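Local coordinates for Alr3790 protein (Anabaena sp., PDB 3HIX) that is of unknown function but carries a rhodanese-like domain, the fold of sulfur-transferring enzymes and of related modules that have lost that activity, at residues A[28-33]-A[56-61]; A[36-41]-A[62-67]; A[44-49]-A[75-80]; A[67-72]-A[80-85]; A[88-91]-A[95-98]. All blocks are in the same frame, centred on the assembly; numbering follows the deposited sequence.

Contact 1: A[28-33]-A[56-61]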
# COMPACT_ATOMS: atom_id res chain seq x y z
N GLY A 28 4.10 5.97 -9.86
CA GLY A 28 3.66 4.67 -10.32
C GLY A 28 3.28 3.75 -9.18
O GLY A 28 4.06 3.51 -8.26
N HIS A 29 2.06 3.23 -9.25
CA HIS A 29 1.58 2.31 -8.23
C HIS A 29 0.73 1.22 -8.87
O HIS A 29 0.37 1.32 -10.04
CB HIS A 29 0.75 3.07 -7.19
CG HIS A 29 -0.41 3.82 -7.76
ND1 HIS A 29 -1.63 3.21 -8.02
CD2 HIS A 29 -0.56 5.12 -8.11
CE1 HIS A 29 -2.47 4.11 -8.49
NE2 HIS A 29 -1.85 5.27 -8.56
N ILE A 30 0.43 0.19 -8.09
CA ILE A 30 -0.40 -0.90 -8.57
C ILE A 30 -1.78 -0.32 -8.88
O ILE A 30 -2.36 0.43 -8.09
CB ILE A 30 -0.52 -2.01 -7.49
CG1 ILE A 30 0.83 -2.71 -7.32
CG2 ILE A 30 -1.61 -3.01 -7.86
CD1 ILE A 30 0.83 -3.84 -6.30
N MSE A 31 -2.29 -0.64 -10.06
CA MSE A 31 -3.59 -0.13 -10.47
C MSE A 31 -4.64 -0.43 -9.42
O MSE A 31 -4.80 -1.57 -8.99
CB MSE A 31 -4.00 -0.76 -11.81
CG MSE A 31 -5.35 -0.28 -12.35
SE MSE A 31 -5.68 -0.95 -14.15
CE MSE A 31 -4.31 0.05 -15.09
N GLY A 32 -5.35 0.61 -9.00
CA GLY A 32 -6.39 0.44 -8.00
C GLY A 32 -5.94 0.48 -6.55
O GLY A 32 -6.78 0.46 -5.64
N ALA A 33 -4.64 0.54 -6.31
CA ALA A 33 -4.15 0.58 -4.94
C ALA A 33 -4.42 1.94 -4.33
O ALA A 33 -4.41 2.95 -5.04
CB ALA A 33 -2.65 0.28 -4.90
N TYR A 56 -4.19 -6.11 1.28
CA TYR A 56 -2.89 -6.49 0.79
C TYR A 56 -2.06 -5.22 0.73
O TYR A 56 -2.46 -4.22 0.14
CB TYR A 56 -3.04 -7.17 -0.56
CG TYR A 56 -3.71 -8.52 -0.40
CD1 TYR A 56 -2.96 -9.70 -0.41
CD2 TYR A 56 -5.08 -8.61 -0.13
CE1 TYR A 56 -3.56 -10.93 -0.13
CE2 TYR A 56 -5.68 -9.84 0.15
CZ TYR A 56 -4.92 -10.99 0.15
OH TYR A 56 -5.50 -12.20 0.47
N VAL A 57 -0.91 -5.26 1.40
CA VAL A 57 -0.05 -4.09 1.46
C VAL A 57 1.32 -4.29 0.86
O VAL A 57 1.87 -5.40 0.86
CB VAL A 57 0.14 -3.64 2.92
CG1 VAL A 57 -1.20 -3.54 3.63
CG2 VAL A 57 1.04 -4.61 3.64
N TYR A 58 1.87 -3.20 0.35
CA TYR A 58 3.21 -3.20 -0.19
C TYR A 58 3.81 -1.83 0.09
O TYR A 58 3.11 -0.82 0.09
CB TYR A 58 3.21 -3.51 -1.71
CG TYR A 58 2.70 -2.42 -2.63
CD1 TYR A 58 3.57 -1.54 -3.26
CD2 TYR A 58 1.34 -2.32 -2.92
CE1 TYR A 58 3.11 -0.58 -4.17
CE2 TYR A 58 0.86 -1.36 -3.82
CZ TYR A 58 1.75 -0.50 -4.43
OH TYR A 58 1.27 0.45 -5.30
N GLY A 59 5.09 -1.83 0.40
CA GLY A 59 5.79 -0.59 0.67
C GLY A 59 7.09 -0.67 -0.11
O GLY A 59 7.20 -1.47 -1.03
N ALA A 60 8.07 0.14 0.27
CA ALA A 60 9.36 0.15 -0.41
C ALA A 60 10.35 -0.74 0.33
O ALA A 60 11.17 -0.26 1.11
CB ALA A 60 9.88 1.57 -0.47
N GLY A 61 10.26 -2.04 0.09
CA GLY A 61 11.14 -2.99 0.74
C GLY A 61 10.40 -3.87 1.73
O GLY A 61 9.32 -3.51 2.20

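Contact 2: A[36-41]-A[62-67]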
# COMPACT_ATOMS: atom_id res chain seq x y z
N MSE A 36 -1.71 5.16 1.13
CA MSE A 36 -1.79 5.24 2.58
C MSE A 36 -0.41 5.15 3.18
O MSE A 36 -0.01 4.12 3.70
CB MSE A 36 -2.70 4.13 3.12
CG MSE A 36 -4.21 4.48 3.03
SE MSE A 36 -5.31 3.27 4.10
CE MSE A 36 -7.05 3.74 3.40
N PRO A 37 0.36 6.24 3.08
CA PRO A 37 1.73 6.31 3.61
C PRO A 37 1.78 5.88 5.08
O PRO A 37 0.86 6.15 5.85
CB PRO A 37 2.09 7.78 3.41
CG PRO A 37 1.32 8.14 2.17
CD PRO A 37 -0.02 7.51 2.44
N ILE A 38 2.87 5.21 5.45
CA ILE A 38 3.09 4.71 6.81
C ILE A 38 2.63 5.62 7.93
O ILE A 38 1.90 5.19 8.83
CB ILE A 38 4.59 4.38 7.03
CG1 ILE A 38 4.91 2.97 6.51
CG2 ILE A 38 4.94 4.48 8.52
CD1 ILE A 38 4.36 1.85 7.38
N GLU A 39 3.05 6.88 7.90
CA GLU A 39 2.69 7.83 8.94
C GLU A 39 1.20 8.02 9.18
O GLU A 39 0.80 8.32 10.30
CB GLU A 39 3.34 9.19 8.66
CG GLU A 39 4.87 9.19 8.69
CD GLU A 39 5.49 8.42 7.54
OE1 GLU A 39 4.84 8.29 6.48
OE2 GLU A 39 6.64 7.95 7.69
N ASP A 40 0.37 7.86 8.15
CA ASP A 40 -1.08 8.03 8.32
C ASP A 40 -1.89 6.75 8.11
O ASP A 40 -3.11 6.77 8.13
CB ASP A 40 -1.60 9.09 7.34
CG ASP A 40 -1.24 10.49 7.76
OD1 ASP A 40 -1.58 10.87 8.90
OD2 ASP A 40 -0.62 11.21 6.95
N LEU A 41 -1.19 5.64 7.94
CA LEU A 41 -1.83 4.36 7.70
C LEU A 41 -2.93 3.92 8.67
O LEU A 41 -4.07 3.70 8.26
CB LEU A 41 -0.77 3.27 7.62
CG LEU A 41 -1.28 1.85 7.37
CD1 LEU A 41 -2.08 1.77 6.07
CD2 LEU A 41 -0.08 0.93 7.32
N ASP A 62 10.99 -5.01 2.07
CA ASP A 62 10.38 -5.94 3.03
C ASP A 62 10.19 -5.29 4.40
O ASP A 62 9.17 -5.50 5.05
CB ASP A 62 11.26 -7.18 3.21
CG ASP A 62 11.39 -7.99 1.94
OD1 ASP A 62 11.19 -7.43 0.85
OD2 ASP A 62 11.70 -9.20 2.04
N GLU A 63 11.17 -4.51 4.84
CA GLU A 63 11.10 -3.87 6.15
C GLU A 63 9.90 -2.96 6.33
O GLU A 63 9.15 -3.09 7.30
CB GLU A 63 12.39 -3.09 6.46
CG GLU A 63 12.49 -2.70 7.93
CD GLU A 63 13.63 -1.73 8.22
OE1 GLU A 63 14.69 -1.82 7.56
OE2 GLU A 63 13.47 -0.88 9.13
N GLN A 64 9.72 -2.00 5.42
CA GLN A 64 8.59 -1.09 5.52
C GLN A 64 7.27 -1.85 5.37
O GLN A 64 6.28 -1.52 6.02
CB GLN A 64 8.70 0.01 4.47
CG GLN A 64 7.52 0.95 4.41
CD GLN A 64 7.73 2.09 3.43
OE1 GLN A 64 8.25 3.15 3.80
NE2 GLN A 64 7.33 1.88 2.18
N THR A 65 7.26 -2.86 4.50
CA THR A 65 6.05 -3.65 4.29
C THR A 65 5.66 -4.32 5.60
O THR A 65 4.53 -4.18 6.06
CB THR A 65 6.29 -4.69 3.18
OG1 THR A 65 6.57 -4.00 1.95
CG2 THR A 65 5.08 -5.57 2.97
N SER A 66 6.61 -5.02 6.22
CA SER A 66 6.36 -5.70 7.50
C SER A 66 5.87 -4.73 8.56
O SER A 66 4.96 -5.04 9.32
CB SER A 66 7.63 -6.38 8.01
OG SER A 66 7.91 -7.55 7.27
N GLN A 67 6.49 -3.55 8.63
CA GLN A 67 6.08 -2.55 9.61
C GLN A 67 4.59 -2.22 9.44
O GLN A 67 3.83 -2.22 10.39
CB GLN A 67 6.90 -1.27 9.46
CG GLN A 67 6.40 -0.13 10.34
CD GLN A 67 7.15 1.18 10.13
OE1 GLN A 67 6.85 2.19 10.77
NE2 GLN A 67 8.12 1.17 9.22

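Contact 3: A[44-49]-A[75-80]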
# COMPACT_ATOMS: atom_id res chain seq x y z
N ARG A 44 -6.03 6.43 8.49
CA ARG A 44 -6.80 6.29 7.27
C ARG A 44 -7.51 4.95 7.11
O ARG A 44 -8.69 4.92 6.75
CB ARG A 44 -5.90 6.53 6.05
CG ARG A 44 -5.37 7.94 5.94
CD ARG A 44 -4.63 8.11 4.63
NE ARG A 44 -4.10 9.45 4.46
CZ ARG A 44 -3.42 9.84 3.38
NH1 ARG A 44 -3.19 8.98 2.40
NH2 ARG A 44 -2.96 11.08 3.29
N ALA A 45 -6.81 3.86 7.37
CA ALA A 45 -7.41 2.54 7.26
C ALA A 45 -8.54 2.36 8.27
O ALA A 45 -9.58 1.77 7.96
CB ALA A 45 -6.36 1.46 7.47
N SER A 46 -8.35 2.88 9.48
CA SER A 46 -9.36 2.77 10.52
C SER A 46 -10.64 3.53 10.17
O SER A 46 -11.73 3.14 10.59
CB SER A 46 -8.82 3.29 11.85
OG SER A 46 -7.71 2.53 12.28
N SER A 47 -10.51 4.60 9.41
CA SER A 47 -11.67 5.40 9.04
C SER A 47 -12.23 5.08 7.66
O SER A 47 -13.34 5.48 7.33
CB SER A 47 -11.33 6.89 9.10
OG SER A 47 -10.51 7.28 8.01
N SER A 48 -11.46 4.35 6.86
CA SER A 48 -11.90 4.03 5.50
C SER A 48 -12.21 2.56 5.23
O SER A 48 -12.97 2.25 4.31
CB SER A 48 -10.83 4.47 4.50
OG SER A 48 -10.43 5.81 4.71
N LEU A 49 -11.64 1.67 6.03
CA LEU A 49 -11.84 0.24 5.79
C LEU A 49 -12.34 -0.54 7.00
O LEU A 49 -11.97 -0.24 8.13
CB LEU A 49 -10.52 -0.38 5.33
CG LEU A 49 -9.75 0.34 4.22
CD1 LEU A 49 -8.34 -0.23 4.10
CD2 LEU A 49 -10.50 0.20 2.91
N ALA A 75 -3.81 -2.94 14.98
CA ALA A 75 -4.94 -2.02 15.03
C ALA A 75 -6.27 -2.75 14.99
O ALA A 75 -7.33 -2.14 15.09
CB ALA A 75 -4.86 -1.02 13.88
N GLY A 76 -6.22 -4.07 14.82
CA GLY A 76 -7.46 -4.83 14.78
C GLY A 76 -7.89 -5.36 13.43
O GLY A 76 -8.95 -5.96 13.32
N PHE A 77 -7.09 -5.15 12.38
CA PHE A 77 -7.47 -5.68 11.07
C PHE A 77 -7.19 -7.18 11.05
O PHE A 77 -6.06 -7.62 11.27
CB PHE A 77 -6.72 -4.94 9.96
CG PHE A 77 -7.30 -3.59 9.65
CD1 PHE A 77 -8.33 -3.45 8.72
CD2 PHE A 77 -6.88 -2.46 10.35
CE1 PHE A 77 -8.93 -2.20 8.49
CE2 PHE A 77 -7.47 -1.22 10.14
CZ PHE A 77 -8.50 -1.08 9.21
N GLU A 78 -8.24 -7.95 10.82
CA GLU A 78 -8.18 -9.41 10.83
C GLU A 78 -7.43 -10.09 9.69
O GLU A 78 -6.87 -11.17 9.88
CB GLU A 78 -9.61 -9.98 10.93
CG GLU A 78 -9.72 -11.49 10.80
CD GLU A 78 -11.16 -12.00 10.85
OE1 GLU A 78 -12.09 -11.23 10.53
OE2 GLU A 78 -11.36 -13.19 11.19
N HIS A 79 -7.41 -9.48 8.50
CA HIS A 79 -6.72 -10.09 7.36
C HIS A 79 -5.82 -9.13 6.59
O HIS A 79 -6.26 -8.43 5.67
CB HIS A 79 -7.76 -10.69 6.42
CG HIS A 79 -8.60 -11.74 7.07
ND1 HIS A 79 -9.98 -11.78 6.96
CD2 HIS A 79 -8.27 -12.78 7.88
CE1 HIS A 79 -10.45 -12.79 7.67
NE2 HIS A 79 -9.43 -13.41 8.24
N VAL A 80 -4.55 -9.10 6.98
CA VAL A 80 -3.57 -8.24 6.35
C VAL A 80 -2.41 -9.09 5.89
O VAL A 80 -1.82 -9.82 6.68
CB VAL A 80 -3.04 -7.18 7.35
CG1 VAL A 80 -2.15 -6.17 6.62
CG2 VAL A 80 -4.20 -6.49 8.04

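Contact 4: A[67-72]-A[80-85]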
# COMPACT_ATOMS: atom_id res chain seq x y z
N GLN A 67 6.49 -3.55 8.63
CA GLN A 67 6.08 -2.55 9.61
C GLN A 67 4.59 -2.22 9.44
O GLN A 67 3.83 -2.22 10.39
CB GLN A 67 6.90 -1.27 9.46
CG GLN A 67 6.40 -0.13 10.34
CD GLN A 67 7.15 1.18 10.13
OE1 GLN A 67 6.85 2.19 10.77
NE2 GLN A 67 8.12 1.17 9.22
N ALA A 68 4.19 -1.96 8.20
CA ALA A 68 2.80 -1.63 7.90
C ALA A 68 1.84 -2.77 8.26
O ALA A 68 0.78 -2.54 8.85
CB ALA A 68 2.67 -1.27 6.41
N VAL A 69 2.21 -4.00 7.93
CA VAL A 69 1.34 -5.14 8.24
C VAL A 69 1.18 -5.31 9.75
O VAL A 69 0.09 -5.60 10.23
CB VAL A 69 1.91 -6.45 7.67
CG1 VAL A 69 1.01 -7.62 8.05
CG2 VAL A 69 2.01 -6.36 6.15
N ASN A 70 2.26 -5.12 10.48
CA ASN A 70 2.22 -5.24 11.94
C ASN A 70 1.34 -4.13 12.53
O ASN A 70 0.54 -4.38 13.43
CB ASN A 70 3.65 -5.19 12.50
CG ASN A 70 4.46 -6.45 12.18
OD1 ASN A 70 5.69 -6.43 12.21
ND2 ASN A 70 3.76 -7.54 11.89
N LEU A 71 1.47 -2.92 12.00
CA LEU A 71 0.65 -1.80 12.48
C LEU A 71 -0.84 -2.05 12.26
O LEU A 71 -1.66 -1.76 13.13
CB LEU A 71 1.03 -0.51 11.75
CG LEU A 71 2.32 0.19 12.17
CD1 LEU A 71 2.70 1.23 11.14
CD2 LEU A 71 2.12 0.83 13.54
N LEU A 72 -1.20 -2.58 11.10
CA LEU A 72 -2.61 -2.84 10.79
C LEU A 72 -3.17 -3.98 11.62
O LEU A 72 -4.30 -3.91 12.11
CB LEU A 72 -2.79 -3.13 9.29
CG LEU A 72 -2.55 -1.93 8.37
CD1 LEU A 72 -2.55 -2.40 6.91
CD2 LEU A 72 -3.63 -0.88 8.60
N VAL A 80 -4.55 -9.10 6.98
CA VAL A 80 -3.57 -8.24 6.35
C VAL A 80 -2.41 -9.09 5.89
O VAL A 80 -1.82 -9.82 6.68
CB VAL A 80 -3.04 -7.18 7.35
CG1 VAL A 80 -2.15 -6.17 6.62
CG2 VAL A 80 -4.20 -6.49 8.04
N SER A 81 -2.11 -9.02 4.60
CA SER A 81 -1.01 -9.80 4.06
C SER A 81 -0.08 -8.92 3.24
O SER A 81 -0.46 -7.83 2.81
CB SER A 81 -1.54 -10.96 3.21
OG SER A 81 -2.54 -10.51 2.33
N GLU A 82 1.14 -9.40 3.06
CA GLU A 82 2.17 -8.68 2.34
C GLU A 82 2.26 -9.11 0.87
O GLU A 82 2.05 -10.28 0.54
CB GLU A 82 3.51 -8.96 3.03
CG GLU A 82 3.45 -8.75 4.54
CD GLU A 82 4.17 -9.82 5.34
OE1 GLU A 82 5.36 -9.63 5.69
OE2 GLU A 82 3.54 -10.87 5.62
N LEU A 83 2.53 -8.15 -0.01
CA LEU A 83 2.73 -8.47 -1.41
C LEU A 83 4.25 -8.46 -1.53
O LEU A 83 4.86 -7.40 -1.70
CB LEU A 83 2.14 -7.42 -2.34
CG LEU A 83 0.62 -7.41 -2.52
CD1 LEU A 83 0.25 -6.28 -3.47
CD2 LEU A 83 0.12 -8.76 -3.08
N LYS A 84 4.84 -9.65 -1.39
CA LYS A 84 6.29 -9.82 -1.45
C LYS A 84 6.91 -9.26 -2.73
O LYS A 84 6.42 -9.51 -3.84
CB LYS A 84 6.66 -11.31 -1.32
CG LYS A 84 6.43 -11.89 0.06
CD LYS A 84 5.03 -12.47 0.23
CE LYS A 84 5.03 -13.98 0.02
NZ LYS A 84 5.91 -14.68 1.01
N GLY A 85 7.99 -8.51 -2.57
CA GLY A 85 8.66 -7.91 -3.71
C GLY A 85 8.06 -6.58 -4.14
O GLY A 85 8.60 -5.90 -5.01

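Contact 5: A[88-91]-A[95-98]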
# COMPACT_ATOMS: atom_id res chain seq x y z
N ALA A 88 7.90 -3.95 -7.80
CA ALA A 88 8.81 -4.59 -8.74
C ALA A 88 8.37 -6.01 -9.04
O ALA A 88 8.41 -6.46 -10.19
CB ALA A 88 10.22 -4.58 -8.19
N ALA A 89 7.96 -6.73 -8.00
CA ALA A 89 7.50 -8.10 -8.14
C ALA A 89 6.21 -8.11 -8.94
O ALA A 89 5.95 -9.03 -9.71
CB ALA A 89 7.29 -8.73 -6.78
N TRP A 90 5.40 -7.07 -8.74
CA TRP A 90 4.12 -6.93 -9.43
C TRP A 90 4.35 -6.69 -10.92
O TRP A 90 3.71 -7.33 -11.77
CB TRP A 90 3.32 -5.78 -8.81
CG TRP A 90 1.99 -5.55 -9.41
CD1 TRP A 90 1.67 -4.62 -10.35
CD2 TRP A 90 0.76 -6.22 -9.08
NE1 TRP A 90 0.31 -4.66 -10.62
CE2 TRP A 90 -0.26 -5.64 -9.85
CE3 TRP A 90 0.43 -7.26 -8.19
CZ2 TRP A 90 -1.60 -6.05 -9.77
CZ3 TRP A 90 -0.89 -7.67 -8.11
CH2 TRP A 90 -1.89 -7.07 -8.89
N LYS A 91 5.25 -5.77 -11.25
CA LYS A 91 5.56 -5.48 -12.65
C LYS A 91 6.20 -6.69 -13.31
O LYS A 91 6.02 -6.92 -14.50
CB LYS A 91 6.50 -4.28 -12.77
CG LYS A 91 5.82 -2.93 -12.55
CD LYS A 91 6.83 -1.80 -12.67
CE LYS A 91 6.14 -0.44 -12.69
NZ LYS A 91 7.11 0.68 -12.79
N GLY A 95 1.78 -7.09 -14.05
CA GLY A 95 0.61 -6.50 -13.44
C GLY A 95 0.41 -5.05 -13.85
O GLY A 95 1.38 -4.35 -14.14
N PRO A 96 -0.84 -4.58 -13.89
CA PRO A 96 -1.17 -3.20 -14.27
C PRO A 96 -0.77 -2.15 -13.24
O PRO A 96 -0.85 -2.39 -12.03
CB PRO A 96 -2.68 -3.26 -14.46
CG PRO A 96 -3.09 -4.27 -13.43
CD PRO A 96 -2.06 -5.35 -13.60
N THR A 97 -0.35 -0.99 -13.72
CA THR A 97 0.07 0.10 -12.85
C THR A 97 -0.54 1.41 -13.35
O THR A 97 -1.01 1.48 -14.48
CB THR A 97 1.61 0.24 -12.84
OG1 THR A 97 2.08 0.50 -14.16
CG2 THR A 97 2.26 -1.05 -12.35
N GLU A 98 -0.55 2.42 -12.48
CA GLU A 98 -1.09 3.75 -12.78
C GLU A 98 -0.13 4.80 -12.28
O GLU A 98 0.49 4.63 -11.22
CB GLU A 98 -2.41 4.00 -12.04
CG GLU A 98 -3.64 3.37 -12.64
CD GLU A 98 -4.86 3.60 -11.78
OE1 GLU A 98 -5.06 4.75 -11.33
OE2 GLU A 98 -5.63 2.64 -11.55

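Contact 1: A[28-33]-A[56-61]
I30 lies across the ring of Y58 in this rhodanese-like alpha/beta fold, where that ring, on strand 55-58 of the parallel sheet, reaches the short strand 29-30. The loop leaving Y58 probably corresponds to the active-site loop of catalytic rhodaneses, although this chain contains no cysteine. The side chain of I30 moves inward over the phenol: CB sits 3.7 Å from the OH of Y58, CG1 lies 3.8 Å from both CZ and CE2, and CD1 ends 3.9 Å from the ring centroid, 27° off the normal, as a CH-pi contact. A33 CB meets the same ring at its edge. The ring of Y58 gets here with CG tucked between the backbone N and the carbonyl carbon (chi1 72°), and its hydroxyl accepts a nearly straight bond from I30 N (2.9 Å, 169°) while making a weak one with D18. A phenylalanine here would probably leave the buried amide of I30 without its acceptor. H29 turns its imidazole from Y58, and its NE2 pairs with E100, probably a tag residue. I30 O closes a type II turn: A33 N reaches it from one face of its plane, and H29 ND1, at 2.9 Å, from the opposite one.

Contact 2: A[36-41]-A[62-67]
I38 and Q64 face each other with their CA atoms 8.1 Å apart, the first in the loop that leads from strand 34-35 into helix 41-48, the second in the opening turns of helix 62-74. The loop is wound up by backbone bonds from D40 N to P37 O and from L41 N to I38 O, and I38 points its side chain at the helix. Its two branches divide the work. CG1 slides past the Q64 side chain in the opposite sense and rests 3.9 Å from CG of Q64; the CD1 beyond it lies 4.0 Å from CD of Q67, while CG2 comes within 3.7 Å of OE1 of Q67. Both glutamines hold CG anti to the backbone N (chi1 175° and 173°) and run extended, so that methylenes are offered to the isoleucine from neighbouring turns of the helix. A68, one residue on, also touches I38. Cut back to an alanine, I38 would lose both branches, which is likely to open a gap beside A68 and uncover the methylenes of Q64 and Q67. All that joins the two segments is van der Waals contact between aliphatic carbons and the flank of an amide, so this surface packing depends on shape and the burial of methylenes, with no polar pairing.

Contact 3: A[44-49]-A[75-80]
F77 drives the far end of its ring at the end of helix 41-48, meeting A45 and S46 with its rim and L49, just past the helix, on the CE1 side. CZ leads: it lies 3.7 Å from CB of A45 and 3.3 Å from O of A45, the carbonyl being at the ring edge and near its plane, so a ring C-H is presented to the oxygen. That oxygen already accepts the backbone bond from L49 N. S46 N also lies at the edge in the ring plane, at a looser 4.0 Å from CZ. L49 brings its CB to 4.0 Å from CE1, and its carbonyl O approaches the ring obliquely at 3.6 Å from the same atom. With CG anti to its carbonyl carbon (chi1 -78°), the phenyl group of F77 projects from the loop straight to the helix. Just before it, G76 (phi 107°) ends helix 62-74 in a Schellman motif, and the loop goes on to strand 80-82. The phenyl group thereby fills the junction of three elements: helix 41-48 at its rim, L72 of helix 62-74 and I55 of strand 55-58 beside it.

Contact 4: A[67-72]-A[80-85]
V69 and L72, one turn apart on helix 62-74, straddle V80 of strand 80-82. CG1 of V69 meets CG1 of V80 at 3.8 Å, the two valines sliding past each other in opposite directions, and lies as near to the V80 carbonyl O. L72 comes at about a right angle to V80: its CB packs 3.9 Å from CG2 of V80, and its CD1 reaches CG1 of the valine at 3.8 Å. Across this contact the second branch of V69 faces E82. CG2 of V69 stands just 3.2 Å from CG of E82, tighter than carbon atoms normally pack; because chi2 of E82 (137°) falls away from a staggered value, that closeness is doubtful in detail, though the crossing of the two chains at about a right angle is clear. In the modelled V69, CG1 is anti to the backbone N (chi1 178°), which sends one methyl to each strand residue. The helix segment and the strand run nearly antiparallel (174°) with axes 8.3 Å apart, as expected in a beta-alpha-beta crossover, here strand 55-58, helix 62-74 and strand 80-82. V57 of the first strand touches V69, L72 and V80 alike. Backbone bonds of S81 with I55 and V57, and of L83 with V57, hold strand 80-82 at the edge of the parallel sheet. NH2 of R73, farther along the helix, donates a hydrogen bond to V80 O. Farther round the helix, A68 and L72 lean on L41 of helix 41-48, while E82 also touches T65 and S66.

Contact 5: A[88-91]-A[95-98]
W90 and G95 make the tight half of this contact, where the chain leaves helix 86-92 and doubles back into strand 97-98. The amide of G95 donates to O of W90 (3.0 Å), and CA of G95 then lies over one face of the indole, 3.8 Å from the centroid of the five-membered ring in a CH-pi contact. There is no room for more: a CB at G95 would sit only 2.4 Å from NE1 of W90, which accounts for a glycine. NE1 donates to P96 O at 2.9 Å and 157°; the oxygen lies close to the indole plane, whereas the nitrogen stands above the carbonyl plane of P96. CG of W90 is anti to its backbone N (chi1 -179°), which carries the indole out to this carbonyl. The proline ring adds its CD, 3.9 Å from CZ2 of W90. The other half is looser. The extended chain of K91 crosses T97 at about a right angle, its CE 3.9 Å from CG2 of T97, and what K91 gives to T97 is aliphatic contact, on the exposed side. The same methyl also comes near the indole edge, 4.1 Å from CD1 of W90. Strand 97-98 pairs antiparallel with strand 29-30: E98 bonds to H29 and P96 to M31 through their backbones, and W90 touches I30, which ties helix 86-92 to that small sheet.

The segments of contacts 1, 2 and 3 alternate along the chain; contact 4 follows contacts 1 and 2 in series but crosses contact 3, with which it shares V80. Contact 5 comes last, in series. Helix 62-74 serves contacts 2 and 4, whose centres are 7 Å apart and which share Q67. Contacts 1 and 4 meet in the parallel sheet, where strands 55-58 and 80-82 are neighbours; contacts 1 and 5, centres 8 Å apart, meet in the small antiparallel pair 29-30 and 97-98. The centres of contacts 3 and 5 lie 24 Å apart. Together the contacts run from helices 41-48 and 62-74, across the parallel sheet, to the small antiparallel pair and helix 86-92.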